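Local coordinates for protein cytochrome P450 reductase (Amycolatopsis methanolica 239, PDB 5OGX) that transfers electrons from NADH, by way of FAD and a [2Fe-2S] cluster, to the cytochrome P450 partner of an aromatic O-demethylase system, at residues E237-H242 with D287-D292; K46-S51 with E86-A91; D203-G208 with L230-S235. One frame throughout, in Å; residues are numbered along the deposited sequence. Where two conformers were deposited one is given.

Interaction 1 of 3, residues E237-H242 with D287-D292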
# COMPACT_ATOMS: atom_id res chain seq x y z
N GLU A 237 1.37 14.98 -16.59
CA GLU A 237 1.55 13.72 -17.28
C GLU A 237 1.49 12.59 -16.26
O GLU A 237 2.27 12.56 -15.29
CB GLU A 237 2.88 13.70 -18.01
CG GLU A 237 2.92 14.65 -19.16
CD GLU A 237 4.20 14.50 -19.91
OE1 GLU A 237 4.15 13.96 -21.03
OE2 GLU A 237 5.25 14.92 -19.37
N VAL A 238 0.54 11.68 -16.45
CA VAL A 238 0.36 10.53 -15.57
C VAL A 238 0.16 9.32 -16.47
O VAL A 238 -0.86 9.23 -17.17
CB VAL A 238 -0.85 10.71 -14.63
CG1 VAL A 238 -1.11 9.45 -13.82
CG2 VAL A 238 -0.67 11.94 -13.74
N LEU A 239 1.13 8.41 -16.49
CA LEU A 239 1.06 7.20 -17.30
C LEU A 239 0.79 6.02 -16.37
O LEU A 239 1.62 5.71 -15.50
CB LEU A 239 2.35 6.97 -18.08
CG LEU A 239 2.88 8.07 -18.99
CD1 LEU A 239 4.04 7.51 -19.80
CD2 LEU A 239 1.80 8.57 -19.90
N LEU A 240 -0.36 5.38 -16.54
CA LEU A 240 -0.78 4.30 -15.66
C LEU A 240 -0.83 3.00 -16.47
O LEU A 240 -1.64 2.87 -17.39
CB LEU A 240 -2.14 4.62 -15.05
CG LEU A 240 -2.84 3.54 -14.23
CD1 LEU A 240 -1.94 3.01 -13.12
CD2 LEU A 240 -4.15 4.10 -13.68
N TYR A 241 0.07 2.06 -16.15
CA TYR A 241 0.13 0.78 -16.86
C TYR A 241 -0.45 -0.30 -15.96
O TYR A 241 -0.10 -0.38 -14.78
CB TYR A 241 1.57 0.42 -17.24
CG TYR A 241 2.23 1.38 -18.20
CD1 TYR A 241 2.79 2.55 -17.74
CD2 TYR A 241 2.29 1.10 -19.57
CE1 TYR A 241 3.40 3.45 -18.60
CE2 TYR A 241 2.89 1.99 -20.45
CZ TYR A 241 3.45 3.16 -19.96
OH TYR A 241 4.07 4.06 -20.79
N HIS A 242 -1.32 -1.14 -16.52
CA HIS A 242 -1.92 -2.23 -15.76
C HIS A 242 -1.41 -3.56 -16.33
O HIS A 242 -1.79 -3.94 -17.44
CB HIS A 242 -3.45 -2.16 -15.82
CG HIS A 242 -4.13 -3.10 -14.88
ND1 HIS A 242 -5.44 -3.49 -15.04
CD2 HIS A 242 -3.68 -3.71 -13.75
CE1 HIS A 242 -5.77 -4.31 -14.05
NE2 HIS A 242 -4.73 -4.45 -13.25
N ASP A 287 8.27 -3.06 -18.97
CA ASP A 287 8.83 -3.02 -20.32
C ASP A 287 8.10 -2.03 -21.21
O ASP A 287 8.72 -1.36 -22.05
CB ASP A 287 8.77 -4.42 -20.95
CG ASP A 287 9.54 -5.46 -20.16
OD1 ASP A 287 10.34 -5.08 -19.28
OD2 ASP A 287 9.37 -6.66 -20.45
N ALA A 288 6.78 -1.93 -21.08
CA ALA A 288 6.02 -1.02 -21.94
C ALA A 288 6.34 0.44 -21.63
O ALA A 288 6.41 1.27 -22.55
CB ALA A 288 4.52 -1.28 -21.79
N PHE A 289 6.52 0.78 -20.35
CA PHE A 289 6.89 2.15 -20.03
C PHE A 289 8.25 2.49 -20.62
O PHE A 289 8.43 3.55 -21.22
CB PHE A 289 6.90 2.38 -18.52
CG PHE A 289 7.60 3.64 -18.11
CD1 PHE A 289 7.02 4.88 -18.34
CD2 PHE A 289 8.83 3.59 -17.44
CE1 PHE A 289 7.63 6.04 -17.95
CE2 PHE A 289 9.46 4.77 -17.05
CZ PHE A 289 8.86 5.99 -17.30
N VAL A 290 9.23 1.60 -20.42
CA VAL A 290 10.57 1.82 -20.96
C VAL A 290 10.52 2.03 -22.46
O VAL A 290 11.24 2.87 -23.02
CB VAL A 290 11.49 0.64 -20.58
CG1 VAL A 290 12.83 0.76 -21.28
CG2 VAL A 290 11.67 0.57 -19.06
N GLU A 291 9.64 1.30 -23.15
CA GLU A 291 9.47 1.49 -24.59
C GLU A 291 8.91 2.87 -24.91
O GLU A 291 9.34 3.51 -25.88
CB GLU A 291 8.53 0.42 -25.17
CG GLU A 291 9.13 -0.97 -25.29
CD GLU A 291 8.07 -2.05 -25.48
OE1 GLU A 291 6.91 -1.72 -25.81
OE2 GLU A 291 8.41 -3.24 -25.28
N ASP A 292 7.94 3.34 -24.13
CA ASP A 292 7.28 4.62 -24.38
C ASP A 292 8.14 5.81 -23.99
O ASP A 292 8.05 6.87 -24.63
CB ASP A 292 5.96 4.69 -23.60
CG ASP A 292 4.92 3.72 -24.11
OD1 ASP A 292 5.06 3.22 -25.24
OD2 ASP A 292 3.94 3.47 -23.38
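Tyr241 reaches from its strand to helix 287-292 and meets three residues of the helix with different parts of one side chain. At the polar end, OH donates to OD2 of Asp292 at 2.7 Å, taking the carboxylate's anti lone pair, the one turned away from OD1. That oxygen lies in the plane of the phenol ring, and the ring and carboxylate planes are 32° apart, the two side chains sliding past each other in opposite directions. With CG anti to the carbonyl carbon (chi1 -63°), the ring carries OH out to Asp292.

Phe289 crosses Tyr241 at about a right angle. Its CB makes an off-centre CH-pi contact with the phenol ring, 4.1 Å from the centroid. Ala288 adds its methyl, CB, at 3.9 Å from CE2 of Tyr241. Two residues earlier on the strand, Leu239 CD1 touches the edge of the phenylalanine ring at CD1, 4.2 Å away. In this way the helix packs on one side of the parallel sheet of the NAD-binding domain, where Val211 of the adjacent strand also touches Tyr241 and Phe289.

The carboxylate oxygen that accepts from the tyrosine also forms a salt bridge with Arg281. This shared acceptor ties a buried phenol to a charged pair on the partly exposed side of the helix, and the nearby arginine probably favours the ionised form of Asp292.

Interaction 2 of 3, residues K46-S51 with E86-A91. Unlike the reference sequence in segment 86-91: Ala91 (reference Ser).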
# COMPACT_ATOMS: atom_id res chain seq x y z
N LYS A 46 12.25 -0.46 10.51
CA LYS A 46 13.41 -0.76 11.34
C LYS A 46 13.76 0.46 12.20
O LYS A 46 13.69 1.61 11.76
CB LYS A 46 14.58 -1.15 10.46
CG LYS A 46 15.69 -1.91 11.18
CD LYS A 46 16.65 -2.54 10.19
CE LYS A 46 16.13 -3.88 9.70
NZ LYS A 46 17.03 -4.47 8.65
N LEU A 47 14.13 0.18 13.45
CA LEU A 47 14.38 1.18 14.47
C LEU A 47 15.68 0.85 15.17
O LEU A 47 16.07 -0.32 15.23
CB LEU A 47 13.29 1.18 15.56
CG LEU A 47 11.82 1.41 15.30
CD1 LEU A 47 11.05 1.11 16.55
CD2 LEU A 47 11.65 2.85 14.92
N GLN A 48 16.34 1.86 15.72
CA GLN A 48 17.38 1.63 16.72
C GLN A 48 16.77 1.81 18.10
O GLN A 48 16.15 2.84 18.38
CB GLN A 48 18.58 2.57 16.56
CG GLN A 48 19.64 2.35 17.66
CD GLN A 48 20.70 3.45 17.74
OE1 GLN A 48 20.59 4.50 17.10
NE2 GLN A 48 21.75 3.21 18.53
N VAL A 49 16.95 0.81 18.96
CA VAL A 49 16.53 0.94 20.35
C VAL A 49 17.63 1.70 21.08
O VAL A 49 18.75 1.20 21.22
CB VAL A 49 16.27 -0.43 21.00
CG1 VAL A 49 15.94 -0.25 22.46
CG2 VAL A 49 15.13 -1.13 20.27
N LEU A 50 17.32 2.91 21.56
CA LEU A 50 18.32 3.74 22.23
C LEU A 50 18.42 3.44 23.72
O LEU A 50 19.51 3.49 24.28
CB LEU A 50 17.99 5.22 22.04
CG LEU A 50 17.92 5.68 20.57
CD1 LEU A 50 17.21 7.03 20.43
CD2 LEU A 50 19.32 5.75 19.99
N SER A 51 17.28 3.16 24.36
CA SER A 51 17.23 2.76 25.75
C SER A 51 15.97 1.95 25.96
O SER A 51 14.99 2.10 25.22
CB SER A 51 17.26 3.98 26.69
OG SER A 51 16.14 4.81 26.47
N GLU A 86 13.05 4.07 24.35
CA GLU A 86 13.29 5.20 23.47
C GLU A 86 13.89 4.67 22.17
O GLU A 86 14.85 3.90 22.21
CB GLU A 86 14.25 6.20 24.12
CG GLU A 86 14.61 7.36 23.22
CD GLU A 86 15.63 8.31 23.83
OE1 GLU A 86 15.92 9.34 23.18
OE2 GLU A 86 16.14 8.03 24.93
N VAL A 87 13.34 5.09 21.03
CA VAL A 87 13.79 4.54 19.76
C VAL A 87 14.15 5.65 18.78
O VAL A 87 13.75 6.81 18.94
CB VAL A 87 12.74 3.61 19.12
CG1 VAL A 87 12.39 2.48 20.09
CG2 VAL A 87 11.51 4.39 18.71
N ARG A 88 14.93 5.29 17.78
CA ARG A 88 15.28 6.19 16.69
C ARG A 88 14.83 5.55 15.40
O ARG A 88 15.18 4.41 15.09
CB ARG A 88 16.78 6.47 16.63
CG ARG A 88 17.13 7.38 15.43
CD ARG A 88 18.61 7.64 15.32
NE ARG A 88 19.40 6.43 15.11
CZ ARG A 88 19.46 5.76 13.97
NH1 ARG A 88 18.79 6.17 12.90
NH2 ARG A 88 20.22 4.67 13.89
N SER A 89 14.03 6.30 14.64
CA SER A 89 13.57 5.87 13.33
C SER A 89 14.24 6.78 12.31
O SER A 89 15.41 7.13 12.48
CB SER A 89 12.03 5.92 13.26
OG SER A 89 11.53 5.58 11.98
N THR A 90 13.53 7.18 11.27
CA THR A 90 14.10 8.13 10.33
C THR A 90 13.96 9.56 10.86
O THR A 90 13.26 9.82 11.84
CB THR A 90 13.39 8.04 8.98
OG1 THR A 90 12.01 8.32 9.21
CG2 THR A 90 13.50 6.65 8.38
N ALA A 91 14.62 10.49 10.16
CA ALA A 91 14.64 11.88 10.61
C ALA A 91 13.23 12.45 10.76
O ALA A 91 12.97 13.24 11.67
CB ALA A 91 15.44 12.74 9.63
O HOH W 1 11.92 3.27 11.15
O HOH W 2 15.06 7.55 27.24
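Gln48 and Arg88 meet through both backbone and side chain. The backbone pair is reciprocal: Gln48 N donates to Arg88 O at 2.9 Å, and Arg88 N returns the bond to Gln48 O at 2.8 Å. On the sheet face that carries both side chains, Gln48 OE1 accepts from two nitrogens on one side of the guanidinium group. Arg88 NE lies 3.0 Å from Gln48 OE1, in the carbonyl plane; Arg88 NH2, 3.2 Å from the same OE1, stands above that plane. The amide and guanidinium planes are 69° apart, and the arginine makes this side-on approach because its chain, extended as far as CD, bends at chi3 (61°). An alanine in place of Gln48 would remove the acceptor and would probably leave the guanidinium group free to turn away from the strand.

The ladder is antiparallel, with Val49 and Val87 as the next, non-hydrogen-bonded pair, and then it slips by one residue. Leu50 and Ser51 both face Glu86 in a classic beta bulge: Glu86 O accepts from Leu50 N at 2.7 Å and only weakly from Ser51 N, while Glu86 N donates to Ser51 O. A water also joins Ser51 OG to Glu86 OE2. These strands belong to the beta-grasp fold of the plant-type ferredoxin [2Fe-2S] domain.

On the sheet face of Val87, Leu47 CD1 lies 4.0 Å from Val87 CG2, and its other methyl, CD2, rests against Ser89 CB at 3.5 Å. Leu22 of helix 22-28 touches both Leu47 and Val87. Further out, strand 5-9 flanks Val87 through Ser8 and Val9, strand 73-75 borders the other strand at Ala74, and Met33, one of the sodium-site residues, touches Leu47.

Interaction 3 of 3, residues D203-G208 with L230-S235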
# COMPACT_ATOMS: atom_id res chain seq x y z
N ASP A 203 2.38 21.00 -1.08
CA ASP A 203 3.44 21.99 -1.17
C ASP A 203 4.74 21.42 -1.71
O ASP A 203 5.56 22.18 -2.23
CB ASP A 203 3.72 22.61 0.20
CG ASP A 203 2.55 23.42 0.72
OD1 ASP A 203 1.67 23.77 -0.08
OD2 ASP A 203 2.52 23.69 1.94
N GLU A 204 4.96 20.11 -1.58
CA GLU A 204 6.20 19.49 -2.03
C GLU A 204 6.03 18.74 -3.34
O GLU A 204 6.88 17.93 -3.70
CB GLU A 204 6.75 18.56 -0.94
CG GLU A 204 6.83 19.21 0.43
CD GLU A 204 7.18 18.23 1.53
OE1 GLU A 204 6.84 18.51 2.69
OE2 GLU A 204 7.80 17.19 1.23
N ASP A 205 4.94 19.01 -4.06
CA ASP A 205 4.61 18.31 -5.30
C ASP A 205 4.82 19.28 -6.45
O ASP A 205 4.01 20.19 -6.67
CB ASP A 205 3.16 17.81 -5.25
CG ASP A 205 2.77 17.01 -6.49
OD1 ASP A 205 3.56 16.95 -7.46
OD2 ASP A 205 1.65 16.44 -6.49
N ASP A 206 5.90 19.08 -7.20
CA ASP A 206 6.28 19.97 -8.29
C ASP A 206 5.47 19.75 -9.56
O ASP A 206 5.72 20.44 -10.55
CB ASP A 206 7.78 19.82 -8.61
CG ASP A 206 8.19 18.37 -8.86
OD1 ASP A 206 7.32 17.50 -9.08
OD2 ASP A 206 9.41 18.09 -8.85
N GLY A 207 4.51 18.83 -9.57
CA GLY A 207 3.73 18.62 -10.78
C GLY A 207 4.46 17.89 -11.88
O GLY A 207 4.00 17.91 -13.02
N GLY A 208 5.60 17.27 -11.58
CA GLY A 208 6.37 16.57 -12.59
C GLY A 208 5.68 15.30 -13.04
O GLY A 208 4.75 14.81 -12.40
N LEU A 230 -3.86 14.19 -10.32
CA LEU A 230 -4.49 14.94 -11.40
C LEU A 230 -5.39 16.05 -10.87
O LEU A 230 -5.52 17.10 -11.51
CB LEU A 230 -5.27 13.97 -12.29
CG LEU A 230 -4.41 13.09 -13.20
CD1 LEU A 230 -5.25 11.97 -13.85
CD2 LEU A 230 -3.67 13.92 -14.27
N ALA A 231 -6.00 15.85 -9.70
CA ALA A 231 -6.78 16.94 -9.11
C ALA A 231 -5.87 18.11 -8.74
O ALA A 231 -6.24 19.28 -8.96
CB ALA A 231 -7.55 16.44 -7.89
N ARG A 232 -4.68 17.82 -8.21
CA ARG A 232 -3.72 18.86 -7.86
C ARG A 232 -3.19 19.58 -9.10
O ARG A 232 -3.00 20.80 -9.08
CB ARG A 232 -2.53 18.26 -7.10
CG ARG A 232 -2.87 17.60 -5.78
CD ARG A 232 -1.62 16.94 -5.22
NE ARG A 232 -1.86 16.40 -3.89
CZ ARG A 232 -0.90 15.94 -3.10
NH1 ARG A 232 0.36 15.95 -3.54
NH2 ARG A 232 -1.20 15.48 -1.89
N HIS A 233 -2.88 18.82 -10.15
CA HIS A 233 -2.26 19.37 -11.36
C HIS A 233 -2.97 18.76 -12.57
O HIS A 233 -2.53 17.73 -13.10
CB HIS A 233 -0.76 19.08 -11.40
CG HIS A 233 0.03 19.88 -10.41
ND1 HIS A 233 0.49 19.34 -9.22
CD2 HIS A 233 0.44 21.17 -10.42
CE1 HIS A 233 1.16 20.27 -8.55
NE2 HIS A 233 1.14 21.38 -9.26
N PRO A 234 -4.06 19.36 -13.02
CA PRO A 234 -4.91 18.70 -14.03
C PRO A 234 -4.24 18.43 -15.36
O PRO A 234 -4.69 17.55 -16.09
CB PRO A 234 -6.08 19.68 -14.19
CG PRO A 234 -6.15 20.37 -12.87
CD PRO A 234 -4.73 20.52 -12.40
N SER A 235 -3.19 19.17 -15.71
CA SER A 235 -2.55 18.99 -17.01
C SER A 235 -1.31 18.12 -16.94
O SER A 235 -0.64 17.94 -17.96
CB SER A 235 -2.19 20.35 -17.61
OG SER A 235 -3.37 21.03 -18.03
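Gly207 and His233 form the close-packed part of this surface contact. The CA of the glycine lies over one face of the imidazole, 3.8 Å from the ring centroid and 14° off the normal, in a CH-pi contact offset toward the rim. Asp205 O also comes within 3.4 Å of His233 CE1. A beta carbon on Gly207 would come very near the ring's CD2, and its phi is positive, so the bare backbone suits both turn and packing. The peptide is folded here by an Asx turn: Gly207 N donates to Asp205 OD1 at 3.0 Å, from above the carboxylate plane. A second Asx turn follows, from Gly208 N to Asp206 OD1.

Beside it lies a longer, ionic contact. Arg232, near the C-terminal end of helix 219-232, extends its chain from CG to NE and presents NH1 to Asp205 OD2, making a salt bridge of 3.3 Å. OD2 lies near the guanidinium plane and is met on its anti side, and the carboxylate and guanidinium planes are 57° apart. Asp205 CG stands anti to its backbone N (chi1 -177°), which carries the carboxylate across to the helix end. The stronger polar partner of each lies outside the pair: Arg236 for Asp205 OD1, and Pro200 O for Arg232 NH1. The solvent side is that of exposed Asp206, whose CB points away from the helix segment and whose OD2 pairs with Arg326.

The glycine CA thus rests over one face of the imidazole, while Asp205, gripped by a backbone N-H and two arginines, probably stays ionised and ties the loop to the helix end.

Overall arrangement
Interactions 1 and 3 lie together in the region of the NAD-binding domain, and interaction 2 in the [2Fe-2S] domain. Helix 219-232, whose end enters interaction 3, leads through a short loop into strand 238-244 of interaction 1, and the two contacts, with centres 19 Å apart, touch where Val238 CG2 packs on Leu230 CD2 at 3.6 Å. Interaction 2 stands apart, its centre 38 Å from that of interaction 1 and 33 Å from that of interaction 3. It is the one near a redox centre: the side chain of Leu47 lies about 9 Å from the cluster and about 4 Å from the sodium ion, whereas the other two lie away from the annotated sites.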